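Side-chain contacts in GRAS family transcription factor containing protein, expressed (Oryza sativa Japonica Group, PDB 5HYZ), which is a probable plant transcription factor that binds DNA through its GRAS domain and takes part in development and in resistance to abiotic stress: residues N84-Y89 against V271-D276; E267-A272 against V281-W286; Q335-L340 against Y349-L354. One frame throughout, in Å; residues are numbered along the deposited sequence.

Contact 1 of 3, residues N84-Y89 against V271-D276; sequences NDACPY and VAMTRD
In Met273, a selenomethionine in this crystal, CG stands beside the backbone N and anti to the carbonyl carbon (chi1 -62°), and a bend at chi3 (-59°) turns the terminal methyl aside. The chain thereby lays its middle, rather than its end, against Ala86: CB of Ala86 is 4.1 Å from SE of Met273, and CG of Met273 is as close. Alanine suits both sides of the Ala86-Ala272 pair, because its single methyl is all that so near a backbone approach accommodates, with CA of Ala86 and CA of Ala272 5.7 Å apart. Their methyls point at each other and meet at 3.9 Å, CB to CB. CB of Ala272 also lies 3.5 Å from O of Ala86, a plain van der Waals approach at the point where the helical phi/psi end, Cys87 being the first residue to leave them. This is a small surface contact made by van der Waals packing, and an unbranched, apolar methionine side chain can lie along a methyl there. In the GRAS domain it joins the C-terminal ends of helix 74-86 and helix 251-272, while Pro88 next to it sits at the N-cap of helix 89-104 and packs on Leu361 of strand 358-363.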
loop_
_atom_site.group_PDB
_atom_site.type_symbol
_atom_site.label_atom_id
_atom_site.label_comp_id
_atom_site.label_asym_id
_atom_site.label_seq_id
_atom_site.Cartn_x
_atom_site.Cartn_y
_atom_site.Cartn_z
ATOM N N ASN A 84 3.563 -3.685 9.658
ATOM C CA ASN A 84 2.696 -2.925 8.768
ATOM C C ASN A 84 3.134 -2.902 7.313
ATOM O O ASN A 84 2.313 -2.647 6.416
ATOM C CB ASN A 84 2.540 -1.510 9.297
ATOM C CG ASN A 84 1.955 -1.485 10.727
ATOM O OD1 ASN A 84 1.179 -2.365 11.139
ATOM N ND2 ASN A 84 2.354 -0.475 11.494
ATOM N N ASP A 85 4.399 -3.209 7.056
ATOM C CA ASP A 85 4.788 -3.494 5.690
ATOM C C ASP A 85 4.316 -4.914 5.233
ATOM O O ASP A 85 4.018 -5.147 4.076
ATOM C CB ASP A 85 6.303 -3.343 5.534
ATOM C CG ASP A 85 6.741 -3.533 4.100
ATOM O OD1 ASP A 85 6.616 -2.576 3.308
ATOM O OD2 ASP A 85 7.180 -4.652 3.756
ATOM N N ALA A 86 4.204 -5.858 6.150
ATOM C CA ALA A 86 3.846 -7.211 5.735
ATOM C C ALA A 86 2.350 -7.491 5.731
ATOM O O ALA A 86 1.879 -8.422 5.070
ATOM C CB ALA A 86 4.542 -8.220 6.659
ATOM N N CYS A 87 1.607 -6.737 6.528
ATOM C CA CYS A 87 0.218 -7.054 6.816
ATOM C C CYS A 87 -0.631 -5.787 6.699
ATOM O O CYS A 87 -0.108 -4.683 6.846
ATOM C CB CYS A 87 0.088 -7.603 8.230
ATOM S SG CYS A 87 1.072 -9.137 8.509
ATOM N N PRO A 88 -1.923 -5.942 6.470
ATOM C CA PRO A 88 -2.809 -4.785 6.268
ATOM C C PRO A 88 -3.483 -4.266 7.541
ATOM O O PRO A 88 -4.356 -3.365 7.437
ATOM C CB PRO A 88 -3.869 -5.335 5.320
ATOM C CG PRO A 88 -3.987 -6.779 5.712
ATOM C CD PRO A 88 -2.575 -7.210 6.067
ATOM N N TYR A 89 -3.095 -4.794 8.707
ATOM C CA TYR A 89 -3.743 -4.436 9.977
ATOM C C TYR A 89 -3.830 -2.936 10.247
ATOM O O TYR A 89 -4.949 -2.414 10.448
ATOM C CB TYR A 89 -3.029 -5.141 11.163
ATOM C CG TYR A 89 -3.006 -6.671 11.005
ATOM C CD1 TYR A 89 -4.180 -7.390 10.911
ATOM C CD2 TYR A 89 -1.804 -7.370 10.949
ATOM C CE1 TYR A 89 -4.174 -8.787 10.727
ATOM C CE2 TYR A 89 -1.782 -8.774 10.783
ATOM C CZ TYR A 89 -2.955 -9.461 10.675
ATOM O OH TYR A 89 -2.969 -10.845 10.524
ATOM N N VAL A 271 2.736 -16.250 5.525
ATOM C CA VAL A 271 2.453 -16.119 4.102
ATOM C C VAL A 271 3.191 -14.899 3.540
ATOM O O VAL A 271 3.490 -14.835 2.341
ATOM C CB VAL A 271 0.900 -16.056 3.852
ATOM C CG1 VAL A 271 0.586 -15.711 2.428
ATOM C CG2 VAL A 271 0.259 -17.390 4.191
ATOM N N ALA A 272 3.508 -13.935 4.407
ATOM C CA ALA A 272 4.057 -12.652 3.959
ATOM C C ALA A 272 5.584 -12.579 3.887
ATOM O O ALA A 272 6.139 -11.859 3.056
ATOM C CB ALA A 272 3.527 -11.511 4.887
HETATM N N MSE A 273 6.276 -13.303 4.762
HETATM C CA MSE A 273 7.723 -13.167 4.869
HETATM C C MSE A 273 8.431 -14.522 4.792
HETATM O O MSE A 273 7.813 -15.562 5.013
HETATM C CB MSE A 273 8.077 -12.458 6.173
HETATM C CG MSE A 273 7.513 -11.040 6.279
HETATM SE SE MSE A 273 7.693 -10.365 8.117
HETATM C CE MSE A 273 6.672 -11.751 8.930
ATOM N N THR A 274 9.725 -14.525 4.481
ATOM C CA THR A 274 10.476 -15.789 4.408
ATOM C C THR A 274 10.677 -16.399 5.801
ATOM O O THR A 274 10.735 -15.667 6.800
ATOM C CB THR A 274 11.874 -15.597 3.787
ATOM O OG1 THR A 274 12.621 -14.705 4.617
ATOM C CG2 THR A 274 11.779 -14.987 2.401
ATOM N N ARG A 275 10.824 -17.728 5.840
ATOM C CA ARG A 275 11.155 -18.482 7.057
ATOM C C ARG A 275 12.463 -18.048 7.734
ATOM O O ARG A 275 12.629 -18.242 8.928
ATOM C CB ARG A 275 11.229 -19.978 6.731
ATOM C CG ARG A 275 9.909 -20.640 6.372
ATOM C CD ARG A 275 9.095 -20.897 7.637
ATOM N NE ARG A 275 7.707 -21.248 7.338
ATOM C CZ ARG A 275 7.241 -22.484 7.192
ATOM N NH1 ARG A 275 8.051 -23.523 7.327
ATOM N NH2 ARG A 275 5.953 -22.690 6.931
ATOM N N ASP A 276 13.392 -17.452 6.993
ATOM C CA ASP A 276 14.667 -17.060 7.601
ATOM C C ASP A 276 14.774 -15.553 7.880
ATOM O O ASP A 276 15.801 -15.075 8.352
ATOM C CB ASP A 276 15.834 -17.513 6.712
ATOM C CG ASP A 276 15.901 -16.752 5.397
ATOM O OD1 ASP A 276 14.827 -16.469 4.815
ATOM O OD2 ASP A 276 17.028 -16.424 4.948
#

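Contact 2 of 3, residues E267-A272 against V281-W286; sequences ESLDVA and VRVERW
Leu269 sends one methyl, CD1, between Val283 and Glu284, and this is the tight part of the contact. CD1 of Leu269 lies 3.7 Å from CG of Glu284 and 3.8 Å from CG1 of Val283. Val283 presents that branch because CG1 is anti to its backbone N (chi1 171°). The extended chain of Glu284 passes alongside Leu269, heading the other way. A branched leucine suits the buried position; the glutamate is tolerated because its aliphatic CG does the touching and its buried carboxylate is satisfied by salt bridges to Arg280 and Arg42. Helices 251-272 and 278-296, which follow each other in the chain, pack here in the helical part of the GRAS domain, with Leu83 and Thr82 of helix 74-86 against Leu269 and Val283. The backbones stay well apart, the nearest CA atoms, of Leu269 and Glu284, being 8.9 Å from each other. The looser side belongs to Asp270, partly exposed and touching nothing across the contact. It forms salt bridges with Arg275 and Arg280, so Arg280 probably offsets the like charges of Asp270 OD1 and Glu284 OE2, 6.6 Å apart.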
loop_
_atom_site.group_PDB
_atom_site.type_symbol
_atom_site.label_atom_id
_atom_site.label_comp_id
_atom_site.label_asym_id
_atom_site.label_seq_id
_atom_site.Cartn_x
_atom_site.Cartn_y
_atom_site.Cartn_z
ATOM N N GLU A 267 0.352 -17.228 11.409
ATOM C CA GLU A 267 0.090 -17.706 10.052
ATOM C C GLU A 267 0.114 -16.566 9.008
ATOM O O GLU A 267 0.682 -16.715 7.905
ATOM C CB GLU A 267 -1.228 -18.432 9.979
ATOM C CG GLU A 267 -1.218 -19.809 10.600
ATOM C CD GLU A 267 -2.596 -20.461 10.619
ATOM O OE1 GLU A 267 -3.463 -19.998 9.822
ATOM O OE2 GLU A 267 -2.826 -21.425 11.422
ATOM N N SER A 268 -0.473 -15.421 9.357
ATOM C CA SER A 268 -0.429 -14.281 8.407
ATOM C C SER A 268 1.007 -13.758 8.197
ATOM O O SER A 268 1.352 -13.270 7.125
ATOM C CB SER A 268 -1.367 -13.175 8.886
ATOM O OG SER A 268 -0.828 -12.473 9.972
ATOM N N LEU A 269 1.866 -13.879 9.200
ATOM C CA LEU A 269 3.269 -13.532 8.957
ATOM C C LEU A 269 3.926 -14.533 8.014
ATOM O O LEU A 269 4.800 -14.160 7.226
ATOM C CB LEU A 269 4.077 -13.484 10.264
ATOM C CG LEU A 269 3.842 -12.321 11.227
ATOM C CD1 LEU A 269 4.967 -12.247 12.268
ATOM C CD2 LEU A 269 3.724 -11.022 10.466
ATOM N N ASP A 270 3.535 -15.798 8.137
ATOM C CA ASP A 270 4.169 -16.869 7.357
ATOM C C ASP A 270 3.927 -16.720 5.874
ATOM O O ASP A 270 4.762 -17.103 5.043
ATOM C CB ASP A 270 3.635 -18.238 7.772
ATOM C CG ASP A 270 4.469 -19.382 7.214
ATOM O OD1 ASP A 270 5.698 -19.321 7.358
ATOM O OD2 ASP A 270 3.892 -20.322 6.623
ATOM N N VAL A 271 2.736 -16.250 5.525
ATOM C CA VAL A 271 2.453 -16.119 4.102
ATOM C C VAL A 271 3.191 -14.899 3.540
ATOM O O VAL A 271 3.490 -14.835 2.341
ATOM C CB VAL A 271 0.900 -16.056 3.852
ATOM C CG1 VAL A 271 0.586 -15.711 2.428
ATOM C CG2 VAL A 271 0.259 -17.390 4.191
ATOM N N ALA A 272 3.508 -13.935 4.407
ATOM C CA ALA A 272 4.057 -12.652 3.959
ATOM C C ALA A 272 5.584 -12.579 3.887
ATOM O O ALA A 272 6.139 -11.859 3.056
ATOM C CB ALA A 272 3.527 -11.511 4.887
ATOM N N VAL A 281 11.421 -12.649 12.857
ATOM C CA VAL A 281 11.700 -13.142 14.208
ATOM C C VAL A 281 11.627 -12.033 15.224
ATOM O O VAL A 281 11.158 -12.243 16.341
ATOM C CB VAL A 281 13.094 -13.822 14.295
ATOM C CG1 VAL A 281 13.281 -14.431 15.663
ATOM C CG2 VAL A 281 13.188 -14.863 13.298
ATOM N N ARG A 282 12.082 -10.842 14.859
ATOM C CA ARG A 282 11.997 -9.735 15.774
ATOM C C ARG A 282 10.523 -9.522 16.148
ATOM O O ARG A 282 10.199 -9.332 17.304
ATOM C CB ARG A 282 12.586 -8.441 15.175
ATOM C CG ARG A 282 12.646 -7.292 16.186
ATOM C CD ARG A 282 13.281 -6.018 15.607
ATOM N NE ARG A 282 14.602 -6.319 15.057
ATOM C CZ ARG A 282 14.868 -6.463 13.759
ATOM N NH1 ARG A 282 13.899 -6.310 12.864
ATOM N NH2 ARG A 282 16.104 -6.744 13.349
ATOM N N VAL A 283 9.643 -9.538 15.153
ATOM C CA VAL A 283 8.232 -9.327 15.468
ATOM C C VAL A 283 7.696 -10.436 16.378
ATOM O O VAL A 283 7.064 -10.170 17.411
ATOM C CB VAL A 283 7.385 -9.277 14.174
ATOM C CG1 VAL A 283 5.868 -9.279 14.519
ATOM C CG2 VAL A 283 7.769 -8.029 13.377
ATOM N N GLU A 284 7.954 -11.667 15.979
ATOM C CA GLU A 284 7.485 -12.835 16.717
ATOM C C GLU A 284 7.994 -12.868 18.170
ATOM O O GLU A 284 7.255 -13.204 19.092
ATOM C CB GLU A 284 7.862 -14.102 15.949
ATOM C CG GLU A 284 7.014 -14.273 14.648
ATOM C CD GLU A 284 7.579 -15.290 13.700
ATOM O OE1 GLU A 284 8.756 -15.655 13.890
ATOM O OE2 GLU A 284 6.867 -15.731 12.772
ATOM N N ARG A 285 9.231 -12.457 18.400
ATOM C CA ARG A 285 9.802 -12.510 19.747
ATOM C C ARG A 285 9.539 -11.277 20.604
ATOM O O ARG A 285 9.069 -11.388 21.740
ATOM C CB ARG A 285 11.308 -12.754 19.628
ATOM C CG ARG A 285 12.020 -12.662 20.940
ATOM C CD ARG A 285 13.492 -12.902 20.767
ATOM N NE ARG A 285 14.139 -12.923 22.087
ATOM C CZ ARG A 285 15.451 -13.075 22.288
ATOM N NH1 ARG A 285 16.268 -13.235 21.253
ATOM N NH2 ARG A 285 15.944 -13.077 23.521
ATOM N N TRP A 286 9.825 -10.087 20.064
ATOM C CA TRP A 286 9.802 -8.861 20.833
ATOM C C TRP A 286 8.456 -8.203 20.867
ATOM O O TRP A 286 8.186 -7.410 21.759
ATOM C CB TRP A 286 10.853 -7.877 20.278
ATOM C CG TRP A 286 12.198 -8.418 20.555
ATOM C CD1 TRP A 286 13.124 -8.891 19.652
ATOM C CD2 TRP A 286 12.744 -8.648 21.855
ATOM N NE1 TRP A 286 14.232 -9.353 20.324
ATOM C CE2 TRP A 286 14.023 -9.219 21.676
ATOM C CE3 TRP A 286 12.281 -8.407 23.161
ATOM C CZ2 TRP A 286 14.851 -9.557 22.760
ATOM C CZ3 TRP A 286 13.102 -8.742 24.243
ATOM C CH2 TRP A 286 14.376 -9.310 24.032
#

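Contact 3 of 3, residues Q335-L340 against Y349-L354; sequences QADLLL and YSLVEL
The backbone N of Leu340, whose side chain reaches across to Tyr349 and Leu351, is shared by two carbonyls of the preceding helical turn: it bonds to O of Ala336 at 3.2 Å and, weakly, to O of Asp337. That turn is thus held while Ala336 and Leu340 direct their side chains at the strand. This is helix-on-sheet packing in the antiparallel, C-terminal part of the mixed sheet that extends the Rossmann-type parallel strands of the GRAS domain: helix 332-339 lies against strand 349-354, which pairs antiparallel with strand 358-363. Leu351 is the centre of the contact. Its CD1 sits 3.7 Å from CB of Ala336, a residue small enough to let the leucine come up close to the helix. The other branch, CD2, meets CD1 of Leu340 tip to tip at 3.8 Å. Both leucines have CG beside the backbone N (chi1 -67° in Leu340, -70° in Leu351), which aims their branched ends toward each other across the interface. Phe92 of helix 89-104 also packs on Leu351, and the leucines are buried, as suits wholly apolar groups. Tyr349 joins in through its CB, 3.9 Å from CD2 of Leu340, the two side chains crossing at about a right angle. Its ring leads away from the helix to edge-to-face stacks with Trp363 and Tyr343, so one residue serves both the helix and an aromatic cluster. On the other side of the helix the dimer begins: Leu338 packs on Ala125 and Gln335 on Gln129 of the second subunit. Asp337, which touches Leu173 of that subunit, stands at the margin between the two. Its OD1 comes within 3.5 Å of the methyl CD2 of Leu351, a contact of packing and not a bond.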
loop_
_atom_site.group_PDB
_atom_site.type_symbol
_atom_site.label_atom_id
_atom_site.label_comp_id
_atom_site.label_asym_id
_atom_site.label_seq_id
_atom_site.Cartn_x
_atom_site.Cartn_y
_atom_site.Cartn_z
ATOM N N GLN A 335 -14.136 0.089 1.040
ATOM C CA GLN A 335 -12.777 0.635 1.233
ATOM C C GLN A 335 -11.817 -0.433 1.762
ATOM O O GLN A 335 -10.633 -0.543 1.383
ATOM C CB GLN A 335 -12.792 1.786 2.195
ATOM C CG GLN A 335 -11.421 2.283 2.474
ATOM C CD GLN A 335 -11.463 3.440 3.397
ATOM O OE1 GLN A 335 -11.049 4.540 3.026
ATOM N NE2 GLN A 335 -11.962 3.208 4.648
ATOM N N ALA A 336 -12.349 -1.253 2.649
ATOM C CA ALA A 336 -11.523 -2.361 3.152
ATOM C C ALA A 336 -11.242 -3.447 2.122
ATOM O O ALA A 336 -10.130 -3.957 2.069
ATOM C CB ALA A 336 -12.188 -2.955 4.435
ATOM N N ASP A 337 -12.201 -3.772 1.236
ATOM C CA ASP A 337 -11.907 -4.631 0.094
ATOM C C ASP A 337 -10.910 -4.060 -0.855
ATOM O O ASP A 337 -10.072 -4.760 -1.391
ATOM C CB ASP A 337 -13.193 -4.935 -0.666
ATOM C CG ASP A 337 -13.766 -6.289 -0.308
ATOM O OD1 ASP A 337 -13.185 -6.995 0.559
ATOM O OD2 ASP A 337 -14.803 -6.661 -0.892
ATOM N N LEU A 338 -10.957 -2.749 -1.051
ATOM C CA LEU A 338 -9.999 -2.126 -1.925
ATOM C C LEU A 338 -8.608 -2.298 -1.345
ATOM O O LEU A 338 -7.635 -2.597 -2.041
ATOM C CB LEU A 338 -10.339 -0.641 -2.105
ATOM C CG LEU A 338 -9.336 0.184 -2.887
ATOM C CD1 LEU A 338 -9.029 -0.434 -4.269
ATOM C CD2 LEU A 338 -9.748 1.662 -3.044
ATOM N N LEU A 339 -8.486 -2.116 -0.027
ATOM C CA LEU A 339 -7.175 -2.211 0.576
ATOM C C LEU A 339 -6.625 -3.628 0.385
ATOM O O LEU A 339 -5.431 -3.826 0.194
ATOM C CB LEU A 339 -7.318 -1.833 2.085
ATOM C CG LEU A 339 -6.231 -2.514 2.883
ATOM C CD1 LEU A 339 -4.951 -1.727 2.617
ATOM C CD2 LEU A 339 -6.617 -2.569 4.348
ATOM N N LEU A 340 -7.509 -4.618 0.355
ATOM C CA LEU A 340 -7.068 -6.004 0.312
ATOM C C LEU A 340 -6.873 -6.508 -1.129
ATOM O O LEU A 340 -6.513 -7.673 -1.349
ATOM C CB LEU A 340 -8.097 -6.904 1.035
ATOM C CG LEU A 340 -8.232 -6.708 2.564
ATOM C CD1 LEU A 340 -9.353 -7.578 3.129
ATOM C CD2 LEU A 340 -6.882 -6.999 3.264
ATOM N N TYR A 349 -7.201 -13.084 4.218
ATOM C CA TYR A 349 -7.920 -11.964 4.839
ATOM C C TYR A 349 -9.334 -11.834 4.372
ATOM O O TYR A 349 -9.640 -12.060 3.184
ATOM C CB TYR A 349 -7.182 -10.650 4.556
ATOM C CG TYR A 349 -5.833 -10.586 5.213
ATOM C CD1 TYR A 349 -5.691 -10.548 6.628
ATOM C CD2 TYR A 349 -4.689 -10.540 4.438
ATOM C CE1 TYR A 349 -4.438 -10.455 7.215
ATOM C CE2 TYR A 349 -3.444 -10.454 5.026
ATOM C CZ TYR A 349 -3.329 -10.445 6.431
ATOM O OH TYR A 349 -2.064 -10.361 6.982
ATOM N N SER A 350 -10.225 -11.480 5.282
ATOM C CA SER A 350 -11.599 -11.126 4.902
ATOM C C SER A 350 -12.156 -10.178 5.913
ATOM O O SER A 350 -11.512 -9.942 6.929
ATOM C CB SER A 350 -12.533 -12.374 4.828
ATOM O OG SER A 350 -12.797 -12.890 6.117
ATOM N N LEU A 351 -13.334 -9.640 5.645
ATOM C CA LEU A 351 -13.992 -8.742 6.611
ATOM C C LEU A 351 -15.138 -9.438 7.260
ATOM O O LEU A 351 -15.912 -10.127 6.598
ATOM C CB LEU A 351 -14.498 -7.462 5.915
ATOM C CG LEU A 351 -13.550 -6.399 5.381
ATOM C CD1 LEU A 351 -12.442 -6.046 6.397
ATOM C CD2 LEU A 351 -12.923 -6.729 4.060
ATOM N N VAL A 352 -15.274 -9.265 8.557
ATOM C CA VAL A 352 -16.367 -9.872 9.347
ATOM C C VAL A 352 -17.096 -8.831 10.158
ATOM O O VAL A 352 -16.452 -8.014 10.841
ATOM C CB VAL A 352 -15.791 -10.946 10.293
ATOM C CG1 VAL A 352 -16.811 -11.365 11.342
ATOM C CG2 VAL A 352 -15.319 -12.151 9.452
ATOM N N GLU A 353 -18.422 -8.818 10.092
ATOM C CA GLU A 353 -19.176 -7.867 10.914
ATOM C C GLU A 353 -19.402 -8.466 12.288
ATOM O O GLU A 353 -19.740 -9.646 12.408
ATOM C CB GLU A 353 -20.510 -7.541 10.235
ATOM C CG GLU A 353 -20.405 -7.363 8.737
ATOM C CD GLU A 353 -20.271 -5.930 8.357
ATOM O OE1 GLU A 353 -20.458 -5.088 9.266
ATOM O OE2 GLU A 353 -19.962 -5.637 7.170
ATOM N N LEU A 354 -19.212 -7.700 13.350
ATOM C CA LEU A 354 -19.559 -8.181 14.691
ATOM C C LEU A 354 -20.572 -7.206 15.261
ATOM O O LEU A 354 -20.488 -5.994 15.027
ATOM C CB LEU A 354 -18.328 -8.293 15.618
ATOM C CG LEU A 354 -17.178 -9.123 15.085
ATOM C CD1 LEU A 354 -15.937 -8.933 15.932
ATOM C CD2 LEU A 354 -17.567 -10.588 15.070
#

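Overall arrangement
Contact 1 pairs an early segment with the one on which contact 2 begins. Their centres are about 7 Å apart; the two overlap in Val271 and Ala272, and the end of helix 251-272 lies against both helix 74-86 and helix 278-296. Contact 3 comes later in the chain, its centre about 18 Å from that of contact 1 and 21 Å from that of contact 2, where helix 332-339 meets the sheet. Tyr349 bridges the groups: its OH packs on CD of Pro88 (3.3 Å) and CB of Ser268 (3.5 Å), while Tyr89 OH probably hydrogen-bonds Ser268 OG. The predicted VHIID, PFYRE and SAW regions are thereby brought together within one domain.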